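Local atomic coordinates of thermostable carboxypeptidase 1 (Pyrococcus furiosus, PDB entry 1KA2), a protein that acts as a metal-dependent carboxypeptidase of broad specificity, releasing amino acids one by one from the C-terminal end of peptides. Residues D171-F176 / L369-V374; N343-D348 / E353-T358; Y359-L364 / E392-I397; E385-E390 / E404-D409. All coordinates share one frame; numbering follows the deposited sequence.

Starting from the N terminus, helix 169-192 supplies the first half of contact 1, which closes a long loop when helix 359-375 returns to it. Contact 2 closes a much shorter loop within that span, folding the connection between helices 335-342 and 359-375 back on itself just before the latter begins. Contact 3 then pairs helix 359-375 with the end of helix 383-395; its segments alternate with those of contact 1, so the two cross. Contact 4 ties helix 383-395 to the turn before helix 411-414 and crosses contact 3 in the same way. Together they knit three helices and two connecting loops into one region.

Contact 1. Residues D171-F176 / L369-V374; sequences DVEKMF and LERLMV
Glu-173 and Arg-371 form an interhelical salt bridge across the surface of the fold, joining helix 169-192 to helix 359-375. The backbones stay well apart, with 10.0 Å between CA of Glu-173 and CA of Arg-371, so the gap needs two long charged side chains to span it. Arg-371 suits its place because its chain is extended from CG to NE; chi1 of -172° sets CG opposite the backbone N and sends the guanidinium outward to the other helix. Glu-173 is likewise stretched beyond CG, and the two chains meet at a slant.

The charged contact rests on one carboxylate oxygen. Arg-371 NH1 donates to Glu-173 OE2 at 2.6 Å, while a weak second bond runs from Arg-371 NH2 to Glu-173 OE2 at 3.0 Å. NH2 also forms a salt bridge with Glu-154, so the guanidinium has a second acidic partner, and its charge is probably balanced by both.

Apolar packing belongs to the buried faces of the same helices, where Val-172 rests on Phe-367 and Phe-176 on Ile-363.

The flat groups are not coplanar: carboxylate and guanidinium planes stand 62° apart. OE2 lies at the guanidinium edge, nearly in its plane, but NH1 reaches OE2 from above the carboxylate plane, and Glu-173 OE1 stays 4.1 Å from Arg-371 NH2.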
loop_
_atom_site.group_PDB
_atom_site.type_symbol
_atom_site.label_atom_id
_atom_site.label_comp_id
_atom_site.label_asym_id
_atom_site.label_seq_id
_atom_site.Cartn_x
_atom_site.Cartn_y
_atom_site.Cartn_z
ATOM N N ASP A 171 33.716 -21.024 2.895
ATOM C CA ASP A 171 33.818 -19.687 2.316
ATOM C C ASP A 171 33.971 -18.660 3.446
ATOM O O ASP A 171 34.930 -17.886 3.486
ATOM C CB ASP A 171 32.553 -19.343 1.517
ATOM C CG ASP A 171 32.453 -20.098 0.201
ATOM O OD1 ASP A 171 33.331 -19.923 -0.664
ATOM O OD2 ASP A 171 31.485 -20.859 0.024
ATOM N N VAL A 172 33.018 -18.678 4.372
ATOM C CA VAL A 172 33.000 -17.741 5.493
ATOM C C VAL A 172 34.219 -17.896 6.385
ATOM O O VAL A 172 34.761 -16.917 6.893
ATOM C CB VAL A 172 31.718 -17.925 6.357
ATOM C CG1 VAL A 172 31.645 -16.837 7.423
ATOM C CG2 VAL A 172 30.483 -17.896 5.468
ATOM N N GLU A 173 34.641 -19.137 6.577
ATOM C CA GLU A 173 35.802 -19.421 7.410
ATOM C C GLU A 173 37.012 -18.695 6.841
ATOM O O GLU A 173 37.806 -18.114 7.580
ATOM C CB GLU A 173 36.051 -20.925 7.429
ATOM C CG GLU A 173 37.058 -21.402 8.452
ATOM C CD GLU A 173 37.031 -22.910 8.581
ATOM O OE1 GLU A 173 37.237 -23.590 7.555
ATOM O OE2 GLU A 173 36.793 -23.415 9.699
ATOM N N LYS A 174 37.123 -18.714 5.517
ATOM C CA LYS A 174 38.228 -18.081 4.803
ATOM C C LYS A 174 38.315 -16.554 4.879
ATOM O O LYS A 174 39.361 -16.007 5.236
ATOM C CB LYS A 174 38.193 -18.476 3.323
ATOM C CG LYS A 174 39.007 -17.519 2.443
ATOM C CD LYS A 174 38.375 -17.321 1.067
ATOM C CE LYS A 174 39.028 -16.157 0.317
ATOM N NZ LYS A 174 38.752 -14.827 0.946
ATOM N N MET A 175 37.237 -15.865 4.505
ATOM C CA MET A 175 37.263 -14.409 4.517
ATOM C C MET A 175 37.610 -13.864 5.890
ATOM O O MET A 175 38.349 -12.888 6.008
ATOM C CB MET A 175 35.924 -13.828 4.041
ATOM C CG MET A 175 34.727 -14.183 4.889
ATOM S SD MET A 175 33.191 -13.460 4.242
ATOM C CE MET A 175 32.140 -13.553 5.699
ATOM N N PHE A 176 37.089 -14.500 6.933
ATOM C CA PHE A 176 37.361 -14.038 8.283
ATOM C C PHE A 176 38.791 -14.315 8.755
ATOM O O PHE A 176 39.269 -13.670 9.689
ATOM C CB PHE A 176 36.337 -14.634 9.256
ATOM C CG PHE A 176 35.051 -13.859 9.318
ATOM C CD1 PHE A 176 33.832 -14.477 9.050
ATOM C CD2 PHE A 176 35.061 -12.503 9.645
ATOM C CE1 PHE A 176 32.632 -13.756 9.112
ATOM C CE2 PHE A 176 33.869 -11.773 9.710
ATOM C CZ PHE A 176 32.653 -12.405 9.441
ATOM N N LEU A 369 29.705 -17.979 17.085
ATOM C CA LEU A 369 28.668 -18.520 17.943
ATOM C C LEU A 369 27.665 -19.345 17.137
ATOM O O LEU A 369 27.246 -20.416 17.586
ATOM C CB LEU A 369 27.956 -17.401 18.710
ATOM C CG LEU A 369 28.846 -16.652 19.707
ATOM C CD1 LEU A 369 27.993 -15.772 20.597
ATOM C CD2 LEU A 369 29.617 -17.649 20.559
ATOM N N GLU A 370 27.307 -18.874 15.939
ATOM C CA GLU A 370 26.336 -19.601 15.113
ATOM C C GLU A 370 26.842 -20.969 14.658
ATOM O O GLU A 370 26.104 -21.955 14.704
ATOM C CB GLU A 370 25.919 -18.768 13.891
ATOM C CG GLU A 370 25.278 -17.430 14.246
ATOM C CD GLU A 370 24.341 -16.897 13.177
ATOM O OE1 GLU A 370 24.481 -17.275 12.000
ATOM O OE2 GLU A 370 23.463 -16.083 13.520
ATOM N N ARG A 371 28.091 -21.032 14.210
ATOM C CA ARG A 371 28.656 -22.303 13.773
ATOM C C ARG A 371 28.653 -23.309 14.930
ATOM O O ARG A 371 28.342 -24.478 14.733
ATOM C CB ARG A 371 30.080 -22.105 13.263
ATOM C CG ARG A 371 30.678 -23.338 12.621
ATOM C CD ARG A 371 32.127 -23.099 12.287
ATOM N NE ARG A 371 32.612 -24.068 11.315
ATOM C CZ ARG A 371 33.836 -24.051 10.798
ATOM N NH1 ARG A 371 34.703 -23.108 11.169
ATOM N NH2 ARG A 371 34.187 -24.965 9.898
ATOM N N LEU A 372 28.994 -22.851 16.133
ATOM C CA LEU A 372 28.998 -23.715 17.321
ATOM C C LEU A 372 27.601 -24.220 17.706
ATOM O O LEU A 372 27.422 -25.407 17.999
ATOM C CB LEU A 372 29.596 -22.972 18.517
ATOM C CG LEU A 372 31.120 -22.963 18.652
ATOM C CD1 LEU A 372 31.777 -22.629 17.309
ATOM C CD2 LEU A 372 31.518 -21.968 19.751
ATOM N N MET A 373 26.627 -23.307 17.722
ATOM C CA MET A 373 25.236 -23.607 18.075
ATOM C C MET A 373 24.583 -24.711 17.236
ATOM O O MET A 373 23.796 -25.519 17.732
ATOM C CB MET A 373 24.394 -22.321 17.963
ATOM C CG MET A 373 24.673 -21.268 19.038
ATOM S SD MET A 373 24.374 -19.571 18.498
ATOM C CE MET A 373 22.617 -19.643 18.192
ATOM N N VAL A 374 24.908 -24.733 15.954
ATOM C CA VAL A 374 24.344 -25.714 15.039
ATOM C C VAL A 374 25.241 -26.943 14.826
ATOM O O VAL A 374 24.791 -27.972 14.328
ATOM C CB VAL A 374 24.017 -25.033 13.697
ATOM C CG1 VAL A 374 23.403 -26.028 12.727
ATOM C CG2 VAL A 374 23.068 -23.886 13.956
#

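Contact 2. Residues N343-D348 / E353-T358; sequences NIVRPD and EADVVT
Asp-355 OD1 is gripped from both segments. The backbone N of Arg-346 donates to it at 3.2 Å, in a bond that is fairly straight, 160° at the hydrogen, but comes down onto OD1 from well above the carboxylate plane. The hydroxyl of Thr-358 also donates to OD1, in a bond modelled so short that its exact length is doubtful. The other oxygen, Asp-355 OD2, accepts from Thr-358 N at 2.9 Å, an Asx motif, with a weak bond from Val-357 N beside it. Aspartate suits this place because its short side chain, with CG lodged between the backbone N and the carbonyl carbon (chi1 57°), can turn one oxygen to the loop opposite and the other to its own backbone. It closes the (I/NRXXA/SD) sequence motif of the family.

Val-345 lays CG1 against the carboxylate, 3.6 Å from Asp-355 OD2, while its CG2 makes an apolar contact with Val-357 CG2 at 4.0 Å. Thr-358 CG2 is in van der Waals contact with Pro-347 CA at 3.9 Å. A water donates to Thr-358 OG1 and accepts from Asp-348 N, extending the link. Arg-346 takes part through its backbone; its guanidinium forms a salt bridge with Glu-203.

Replacing Asp-355 by alanine removes both oxygens and would probably leave the amides of Arg-346 and Thr-358 without their acceptor and the Thr-358 hydroxyl short of one partner. With this many donors around a buried carboxylate, its charged form is probably favoured.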
loop_
_atom_site.group_PDB
_atom_site.type_symbol
_atom_site.label_atom_id
_atom_site.label_comp_id
_atom_site.label_asym_id
_atom_site.label_seq_id
_atom_site.Cartn_x
_atom_site.Cartn_y
_atom_site.Cartn_z
ATOM N N ASN A 343 33.996 9.489 9.363
ATOM C CA ASN A 343 34.912 8.356 9.388
ATOM C C ASN A 343 35.458 7.979 10.746
ATOM O O ASN A 343 36.471 7.294 10.838
ATOM C CB ASN A 343 36.072 8.629 8.440
ATOM C CG ASN A 343 35.662 8.556 6.989
ATOM O OD1 ASN A 343 35.829 7.532 6.347
ATOM N ND2 ASN A 343 35.104 9.644 6.470
ATOM N N ILE A 344 34.796 8.422 11.803
ATOM C CA ILE A 344 35.239 8.086 13.140
ATOM C C ILE A 344 35.442 6.576 13.243
ATOM O O ILE A 344 34.834 5.795 12.502
ATOM C CB ILE A 344 34.207 8.555 14.178
ATOM C CG1 ILE A 344 34.320 10.070 14.347
ATOM C CG2 ILE A 344 34.417 7.841 15.501
ATOM C CD1 ILE A 344 33.399 10.638 15.384
ATOM N N VAL A 345 36.333 6.169 14.139
ATOM C CA VAL A 345 36.602 4.755 14.354
ATOM C C VAL A 345 36.628 4.535 15.848
ATOM O O VAL A 345 37.394 5.176 16.560
ATOM C CB VAL A 345 37.944 4.320 13.759
ATOM C CG1 VAL A 345 38.220 2.865 14.126
ATOM C CG2 VAL A 345 37.915 4.480 12.248
ATOM N N ARG A 346 35.774 3.640 16.326
ATOM C CA ARG A 346 35.706 3.378 17.749
ATOM C C ARG A 346 35.052 2.048 18.078
ATOM O O ARG A 346 33.872 1.836 17.813
ATOM C CB ARG A 346 34.961 4.528 18.440
ATOM C CG ARG A 346 34.048 4.124 19.577
ATOM C CD ARG A 346 32.621 4.555 19.270
ATOM N NE ARG A 346 32.486 6.008 19.261
ATOM C CZ ARG A 346 31.458 6.666 18.731
ATOM N NH1 ARG A 346 30.461 6.003 18.154
ATOM N NH2 ARG A 346 31.423 7.992 18.780
ATOM N N PRO A 347 35.828 1.115 18.641
ATOM C CA PRO A 347 35.215 -0.168 18.979
ATOM C C PRO A 347 34.135 0.151 20.006
ATOM O O PRO A 347 34.353 0.964 20.906
ATOM C CB PRO A 347 36.386 -0.972 19.554
ATOM C CG PRO A 347 37.314 0.086 20.084
ATOM C CD PRO A 347 37.256 1.134 19.001
ATOM N N ASP A 348 32.962 -0.451 19.845
ATOM C CA ASP A 348 31.850 -0.206 20.751
ATOM C C ASP A 348 30.953 -1.439 20.762
ATOM O O ASP A 348 31.120 -2.348 19.951
ATOM C CB ASP A 348 31.052 1.022 20.298
ATOM C CG ASP A 348 30.559 1.872 21.464
ATOM O OD1 ASP A 348 30.368 1.329 22.571
ATOM O OD2 ASP A 348 30.346 3.087 21.270
ATOM N N GLU A 353 25.964 0.364 15.069
ATOM C CA GLU A 353 26.624 1.657 15.210
ATOM C C GLU A 353 28.108 1.569 14.853
ATOM O O GLU A 353 28.782 2.588 14.667
ATOM C CB GLU A 353 26.453 2.165 16.641
ATOM C CG GLU A 353 25.018 2.077 17.136
ATOM C CD GLU A 353 24.708 3.087 18.210
ATOM O OE1 GLU A 353 24.885 4.294 17.940
ATOM O OE2 GLU A 353 24.284 2.680 19.315
ATOM N N ALA A 354 28.609 0.346 14.741
ATOM C CA ALA A 354 30.017 0.122 14.427
ATOM C C ALA A 354 30.491 0.846 13.170
ATOM O O ALA A 354 29.811 0.840 12.134
ATOM C CB ALA A 354 30.280 -1.364 14.288
ATOM N N ASP A 355 31.660 1.476 13.284
ATOM C CA ASP A 355 32.291 2.179 12.175
ATOM C C ASP A 355 32.633 1.072 11.188
ATOM O O ASP A 355 32.487 -0.106 11.516
ATOM C CB ASP A 355 33.587 2.828 12.643
ATOM C CG ASP A 355 34.538 1.820 13.241
ATOM O OD1 ASP A 355 34.400 1.512 14.444
ATOM O OD2 ASP A 355 35.393 1.309 12.488
ATOM N N VAL A 356 33.121 1.431 10.007
ATOM C CA VAL A 356 33.441 0.427 8.997
ATOM C C VAL A 356 34.628 -0.501 9.291
ATOM O O VAL A 356 34.724 -1.596 8.715
ATOM C CB VAL A 356 33.720 1.070 7.639
ATOM C CG1 VAL A 356 32.578 1.973 7.247
ATOM C CG2 VAL A 356 35.029 1.829 7.696
ATOM N N VAL A 357 35.537 -0.065 10.160
ATOM C CA VAL A 357 36.709 -0.869 10.486
ATOM C C VAL A 357 36.396 -1.918 11.558
ATOM O O VAL A 357 36.857 -3.051 11.475
ATOM C CB VAL A 357 37.879 0.037 10.942
ATOM C CG1 VAL A 357 39.161 -0.781 11.069
ATOM C CG2 VAL A 357 38.074 1.161 9.940
ATOM N N THR A 358 35.581 -1.543 12.541
ATOM C CA THR A 358 35.196 -2.454 13.619
ATOM C C THR A 358 33.942 -3.293 13.301
ATOM O O THR A 358 33.725 -4.344 13.908
ATOM C CB THR A 358 34.940 -1.672 14.939
ATOM O OG1 THR A 358 33.767 -0.854 14.803
ATOM C CG2 THR A 358 36.131 -0.777 15.267
HETATM O O HOH W 1 32.291 -1.324 16.848
#

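Contact 3. Residues Y359-L364 / E392-I397; sequences YNFHIL and ERLLGI
Leu-394 and Phe-361 meet where helices 359-375 and 383-395, successive in the chain, pack against each other; CA of Phe-361 and CA of Leu-394 are 6.7 Å apart. This is the close part. Leu-394 CD1 touches Phe-361 O at 3.6 Å and also lies 4.2 Å from Leu-364 CD2, so a single methyl of the branched leucine touches residues about one turn apart on the partner helix. Beside it, Leu-395 CD1 comes within 3.5 Å of His-362 NE2, the two side chains crossing at about a right angle. The first side-chain bond of His-362 points away from segment 392-397, but chi1 of -72°, with CG opposite the carbonyl carbon, swings the far end of the ring back to the methyl. No hydrogen bond crosses the contact; leucines suit it because they fill space without needing polar partners.

The outer side is looser and open to solvent. One face of the Arg-393 guanidinium lies over Leu-394 CD2, off centre toward the rim, and the group forms salt bridges with Glu-180 and Glu-390; Glu-392 pairs with Arg-398. Gly-396, with positive phi, takes the chain out of the helix.

Helix 169-192 flanks this pair through Lys-184, which touches Phe-361, while helix 421-440 packs against Tyr-359 and Ile-363.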
loop_
_atom_site.group_PDB
_atom_site.type_symbol
_atom_site.label_atom_id
_atom_site.label_comp_id
_atom_site.label_asym_id
_atom_site.label_seq_id
_atom_site.Cartn_x
_atom_site.Cartn_y
_atom_site.Cartn_z
ATOM N N TYR A 359 33.130 -2.841 12.347
ATOM C CA TYR A 359 31.895 -3.554 11.982
ATOM C C TYR A 359 32.025 -5.059 11.748
ATOM O O TYR A 359 31.334 -5.865 12.385
ATOM C CB TYR A 359 31.265 -2.942 10.722
ATOM C CG TYR A 359 29.911 -3.531 10.364
ATOM C CD1 TYR A 359 28.753 -3.137 11.038
ATOM C CD2 TYR A 359 29.790 -4.486 9.365
ATOM C CE1 TYR A 359 27.503 -3.681 10.722
ATOM C CE2 TYR A 359 28.554 -5.043 9.043
ATOM C CZ TYR A 359 27.415 -4.636 9.723
ATOM O OH TYR A 359 26.200 -5.184 9.397
ATOM N N ASN A 360 32.893 -5.442 10.820
ATOM C CA ASN A 360 33.042 -6.853 10.513
ATOM C C ASN A 360 33.437 -7.780 11.678
ATOM O O ASN A 360 33.271 -8.997 11.584
ATOM C CB ASN A 360 33.987 -7.013 9.322
ATOM C CG ASN A 360 33.335 -6.581 8.013
ATOM O OD1 ASN A 360 32.205 -6.971 7.723
ATOM N ND2 ASN A 360 34.040 -5.785 7.221
ATOM N N PHE A 361 33.925 -7.222 12.783
ATOM C CA PHE A 361 34.297 -8.071 13.909
ATOM C C PHE A 361 33.031 -8.458 14.683
ATOM O O PHE A 361 32.979 -9.488 15.362
ATOM C CB PHE A 361 35.340 -7.367 14.796
ATOM C CG PHE A 361 36.708 -7.265 14.148
ATOM C CD1 PHE A 361 37.187 -6.050 13.664
ATOM C CD2 PHE A 361 37.503 -8.395 13.999
ATOM C CE1 PHE A 361 38.435 -5.958 13.042
ATOM C CE2 PHE A 361 38.758 -8.316 13.376
ATOM C CZ PHE A 361 39.224 -7.092 12.896
ATOM N N HIS A 362 31.998 -7.636 14.544
ATOM C CA HIS A 362 30.713 -7.914 15.181
ATOM C C HIS A 362 30.099 -9.102 14.449
ATOM O O HIS A 362 29.438 -9.944 15.050
ATOM C CB HIS A 362 29.799 -6.694 15.067
ATOM C CG HIS A 362 30.203 -5.560 15.951
ATOM N ND1 HIS A 362 29.691 -5.390 17.221
ATOM C CD2 HIS A 362 31.076 -4.544 15.755
ATOM C CE1 HIS A 362 30.227 -4.313 17.766
ATOM N NE2 HIS A 362 31.070 -3.782 16.897
ATOM N N ILE A 363 30.337 -9.178 13.146
ATOM C CA ILE A 363 29.794 -10.283 12.356
ATOM C C ILE A 363 30.574 -11.594 12.570
ATOM O O ILE A 363 29.982 -12.678 12.637
ATOM C CB ILE A 363 29.788 -9.927 10.851
ATOM C CG1 ILE A 363 29.037 -8.606 10.625
ATOM C CG2 ILE A 363 29.147 -11.047 10.063
ATOM C CD1 ILE A 363 27.544 -8.650 10.983
ATOM N N LEU A 364 31.902 -11.494 12.668
ATOM C CA LEU A 364 32.748 -12.675 12.893
ATOM C C LEU A 364 32.329 -13.406 14.172
ATOM O O LEU A 364 32.166 -14.618 14.172
ATOM C CB LEU A 364 34.226 -12.258 12.982
ATOM C CG LEU A 364 35.233 -13.208 13.654
ATOM C CD1 LEU A 364 35.123 -14.603 13.071
ATOM C CD2 LEU A 364 36.648 -12.652 13.470
ATOM N N GLU A 392 35.385 -9.198 23.931
ATOM C CA GLU A 392 36.576 -8.737 24.620
ATOM C C GLU A 392 37.845 -9.100 23.876
ATOM O O GLU A 392 38.797 -8.330 23.867
ATOM C CB GLU A 392 36.622 -9.306 26.035
ATOM C CG GLU A 392 37.631 -8.619 26.920
ATOM C CD GLU A 392 37.672 -9.214 28.304
ATOM O OE1 GLU A 392 36.613 -9.255 28.965
ATOM O OE2 GLU A 392 38.763 -9.646 28.727
ATOM N N ARG A 393 37.852 -10.267 23.243
ATOM C CA ARG A 393 39.017 -10.721 22.493
ATOM C C ARG A 393 39.235 -9.973 21.171
ATOM O O ARG A 393 40.368 -9.872 20.699
ATOM C CB ARG A 393 38.901 -12.212 22.200
ATOM C CG ARG A 393 40.012 -12.754 21.311
ATOM C CD ARG A 393 39.725 -14.180 20.901
ATOM N NE ARG A 393 38.647 -14.273 19.915
ATOM C CZ ARG A 393 38.810 -14.196 18.597
ATOM N NH1 ARG A 393 40.009 -14.018 18.082
ATOM N NH2 ARG A 393 37.771 -14.329 17.788
ATOM N N LEU A 394 38.166 -9.445 20.574
ATOM C CA LEU A 394 38.278 -8.735 19.295
ATOM C C LEU A 394 38.272 -7.220 19.424
ATOM O O LEU A 394 38.995 -6.521 18.724
ATOM C CB LEU A 394 37.138 -9.166 18.368
ATOM C CG LEU A 394 37.018 -10.654 18.017
ATOM C CD1 LEU A 394 35.737 -10.864 17.211
ATOM C CD2 LEU A 394 38.251 -11.125 17.244
ATOM N N LEU A 395 37.431 -6.701 20.303
ATOM C CA LEU A 395 37.363 -5.254 20.480
ATOM C C LEU A 395 37.818 -4.712 21.843
ATOM O O LEU A 395 37.665 -3.521 22.122
ATOM C CB LEU A 395 35.937 -4.768 20.147
ATOM C CG LEU A 395 35.547 -5.017 18.684
ATOM C CD1 LEU A 395 34.031 -4.798 18.478
ATOM C CD2 LEU A 395 36.381 -4.088 17.811
ATOM N N GLY A 396 38.341 -5.580 22.702
ATOM C CA GLY A 396 38.811 -5.115 23.998
ATOM C C GLY A 396 37.791 -4.643 25.020
ATOM O O GLY A 396 38.133 -4.337 26.167
ATOM N N ILE A 397 36.529 -4.586 24.615
ATOM C CA ILE A 397 35.464 -4.143 25.523
ATOM C C ILE A 397 34.579 -5.326 25.880
ATOM O O ILE A 397 34.494 -6.292 25.121
ATOM C CB ILE A 397 34.615 -3.034 24.877
ATOM C CG1 ILE A 397 34.000 -3.549 23.572
ATOM C CG2 ILE A 397 35.501 -1.816 24.628
ATOM C CD1 ILE A 397 33.162 -2.507 22.834
#

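Contact 4. Residues E385-E390 / E404-D409; sequences EMWNDE and EGILQD
The GXXQDXHW motif of the M32 family begins here in a type I beta turn from Gly-405 to Gln-408, and the turn packs against Trp-387 of helix 383-395. The indole lies flat under the start of the turn. Ile-406 CA sits over the centre of its six-membered ring, 3.5 Å from the centroid and 10° off the normal, a CH-pi contact. Ile-406 N lies above the same face, 3.4 Å from Trp-387 CE2, and Ile-406 CG1 reaches Trp-387 CE3 at 3.7 Å. Swinging CG opposite the backbone N, chi1 of 179° carries the tryptophan ring out from its helix to the turn. With no side chain, Gly-405 lets its backbone come close to the indole: Gly-405 C is 3.4 Å from Trp-387 NE1.

Two waters complete the polar side. One, in the plane of the indole, accepts from Trp-387 NE1 at 3.0 Å and donates to Glu-404 O; the other accepts from Ile-406 N and donates to Asn-388 OD1 at 2.8 Å. Gln-408 NE2 comes to the indole edge, and its OE1 accepts from the backbone N of Arg-351.

A leucine in place of Trp-387 would probably open a gap beneath Ile-406 and leave the water at Glu-404 O without its indole donor.

With no direct hydrogen bond between the segments, the contact relies on a broad aromatic face for the turn's backbone, while Trp-387 NE1 and Glu-404 O, and Asn-388 OD1 and Ile-406 N, are each joined through a water.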
loop_
_atom_site.group_PDB
_atom_site.type_symbol
_atom_site.label_atom_id
_atom_site.label_comp_id
_atom_site.label_asym_id
_atom_site.label_seq_id
_atom_site.Cartn_x
_atom_site.Cartn_y
_atom_site.Cartn_z
ATOM N N GLU A 385 28.303 -15.573 27.938
ATOM C CA GLU A 385 29.726 -15.463 28.253
ATOM C C GLU A 385 30.599 -15.630 27.018
ATOM O O GLU A 385 31.564 -14.896 26.848
ATOM C CB GLU A 385 30.132 -16.476 29.329
ATOM C CG GLU A 385 29.896 -15.960 30.735
ATOM C CD GLU A 385 30.736 -14.731 31.033
ATOM O OE1 GLU A 385 30.323 -13.903 31.878
ATOM O OE2 GLU A 385 31.818 -14.600 30.423
ATOM N N MET A 386 30.270 -16.587 26.155
ATOM C CA MET A 386 31.052 -16.781 24.933
ATOM C C MET A 386 31.021 -15.510 24.097
ATOM O O MET A 386 32.020 -15.117 23.494
ATOM C CB MET A 386 30.486 -17.926 24.100
ATOM C CG MET A 386 30.697 -19.287 24.700
ATOM S SD MET A 386 29.960 -20.525 23.656
ATOM C CE MET A 386 28.549 -20.956 24.624
ATOM N N TRP A 387 29.854 -14.880 24.055
ATOM C CA TRP A 387 29.669 -13.639 23.312
ATOM C C TRP A 387 30.540 -12.565 23.957
ATOM O O TRP A 387 31.258 -11.842 23.276
ATOM C CB TRP A 387 28.196 -13.232 23.368
ATOM C CG TRP A 387 27.865 -11.968 22.658
ATOM C CD1 TRP A 387 28.260 -10.707 22.993
ATOM C CD2 TRP A 387 27.030 -11.836 21.507
ATOM N NE1 TRP A 387 27.714 -9.789 22.120
ATOM C CE2 TRP A 387 26.954 -10.461 21.196
ATOM C CE3 TRP A 387 26.334 -12.748 20.706
ATOM C CZ2 TRP A 387 26.212 -9.977 20.119
ATOM C CZ3 TRP A 387 25.597 -12.266 19.635
ATOM C CH2 TRP A 387 25.543 -10.894 19.352
ATOM N N ASN A 388 30.469 -12.476 25.282
ATOM C CA ASN A 388 31.252 -11.496 26.031
ATOM C C ASN A 388 32.757 -11.683 25.879
ATOM O O ASN A 388 33.485 -10.713 25.662
ATOM C CB ASN A 388 30.867 -11.542 27.510
ATOM C CG ASN A 388 29.591 -10.773 27.796
ATOM O OD1 ASN A 388 28.778 -10.539 26.896
ATOM N ND2 ASN A 388 29.406 -10.379 29.053
ATOM N N ASP A 389 33.224 -12.921 25.989
ATOM C CA ASP A 389 34.652 -13.193 25.848
ATOM C C ASP A 389 35.114 -12.845 24.440
ATOM O O ASP A 389 36.232 -12.370 24.252
ATOM C CB ASP A 389 34.974 -14.671 26.142
ATOM C CG ASP A 389 34.632 -15.084 27.574
ATOM O OD1 ASP A 389 34.636 -14.220 28.479
ATOM O OD2 ASP A 389 34.373 -16.285 27.794
ATOM N N GLU A 390 34.258 -13.085 23.450
ATOM C CA GLU A 390 34.607 -12.778 22.064
ATOM C C GLU A 390 34.655 -11.276 21.833
ATOM O O GLU A 390 35.558 -10.775 21.161
ATOM C CB GLU A 390 33.615 -13.429 21.097
ATOM C CG GLU A 390 34.042 -14.813 20.648
ATOM C CD GLU A 390 35.358 -14.785 19.888
ATOM O OE1 GLU A 390 35.365 -14.359 18.713
ATOM O OE2 GLU A 390 36.388 -15.181 20.472
ATOM N N GLU A 404 23.471 -4.672 25.617
ATOM C CA GLU A 404 24.649 -4.199 24.894
ATOM C C GLU A 404 25.315 -5.392 24.244
ATOM O O GLU A 404 26.183 -5.231 23.392
ATOM C CB GLU A 404 25.676 -3.578 25.831
ATOM C CG GLU A 404 25.172 -2.471 26.676
ATOM C CD GLU A 404 26.293 -1.838 27.453
ATOM O OE1 GLU A 404 26.973 -2.572 28.206
ATOM O OE2 GLU A 404 26.490 -0.616 27.290
ATOM N N GLY A 405 24.914 -6.589 24.651
ATOM C CA GLY A 405 25.526 -7.777 24.086
ATOM C C GLY A 405 24.668 -8.692 23.235
ATOM O O GLY A 405 24.055 -8.276 22.266
ATOM N N ILE A 406 24.635 -9.957 23.629
ATOM C CA ILE A 406 23.899 -11.000 22.926
ATOM C C ILE A 406 22.424 -10.685 22.600
ATOM O O ILE A 406 21.839 -11.285 21.709
ATOM C CB ILE A 406 23.983 -12.314 23.741
ATOM C CG1 ILE A 406 23.491 -13.502 22.916
ATOM C CG2 ILE A 406 23.196 -12.146 25.034
ATOM C CD1 ILE A 406 23.697 -14.857 23.633
ATOM N N LEU A 407 21.836 -9.735 23.309
ATOM C CA LEU A 407 20.439 -9.400 23.089
ATOM C C LEU A 407 20.154 -8.250 22.117
ATOM O O LEU A 407 19.001 -7.998 21.765
ATOM C CB LEU A 407 19.791 -9.108 24.447
ATOM C CG LEU A 407 18.678 -10.057 24.906
ATOM C CD1 LEU A 407 19.031 -11.526 24.601
ATOM C CD2 LEU A 407 18.438 -9.820 26.397
ATOM N N GLN A 408 21.197 -7.554 21.676
ATOM C CA GLN A 408 21.002 -6.404 20.795
ATOM C C GLN A 408 20.276 -6.595 19.461
ATOM O O GLN A 408 19.537 -5.700 19.036
ATOM C CB GLN A 408 22.337 -5.704 20.523
ATOM C CG GLN A 408 23.352 -6.511 19.718
ATOM C CD GLN A 408 24.643 -5.739 19.516
ATOM O OE1 GLN A 408 24.859 -5.119 18.468
ATOM N NE2 GLN A 408 25.504 -5.756 20.531
ATOM N N ASP A 409 20.476 -7.732 18.793
ATOM C CA ASP A 409 19.838 -7.968 17.490
ATOM C C ASP A 409 18.651 -8.926 17.507
ATOM O O ASP A 409 18.617 -9.877 18.281
ATOM C CB ASP A 409 20.869 -8.486 16.493
ATOM C CG ASP A 409 21.899 -7.441 16.124
ATOM O OD1 ASP A 409 23.073 -7.826 15.916
ATOM O OD2 ASP A 409 21.535 -6.242 16.026
HETATM O O HOH W 2 28.406 -6.920 21.924
HETATM O O HOH W 3 26.070 -10.900 26.162
#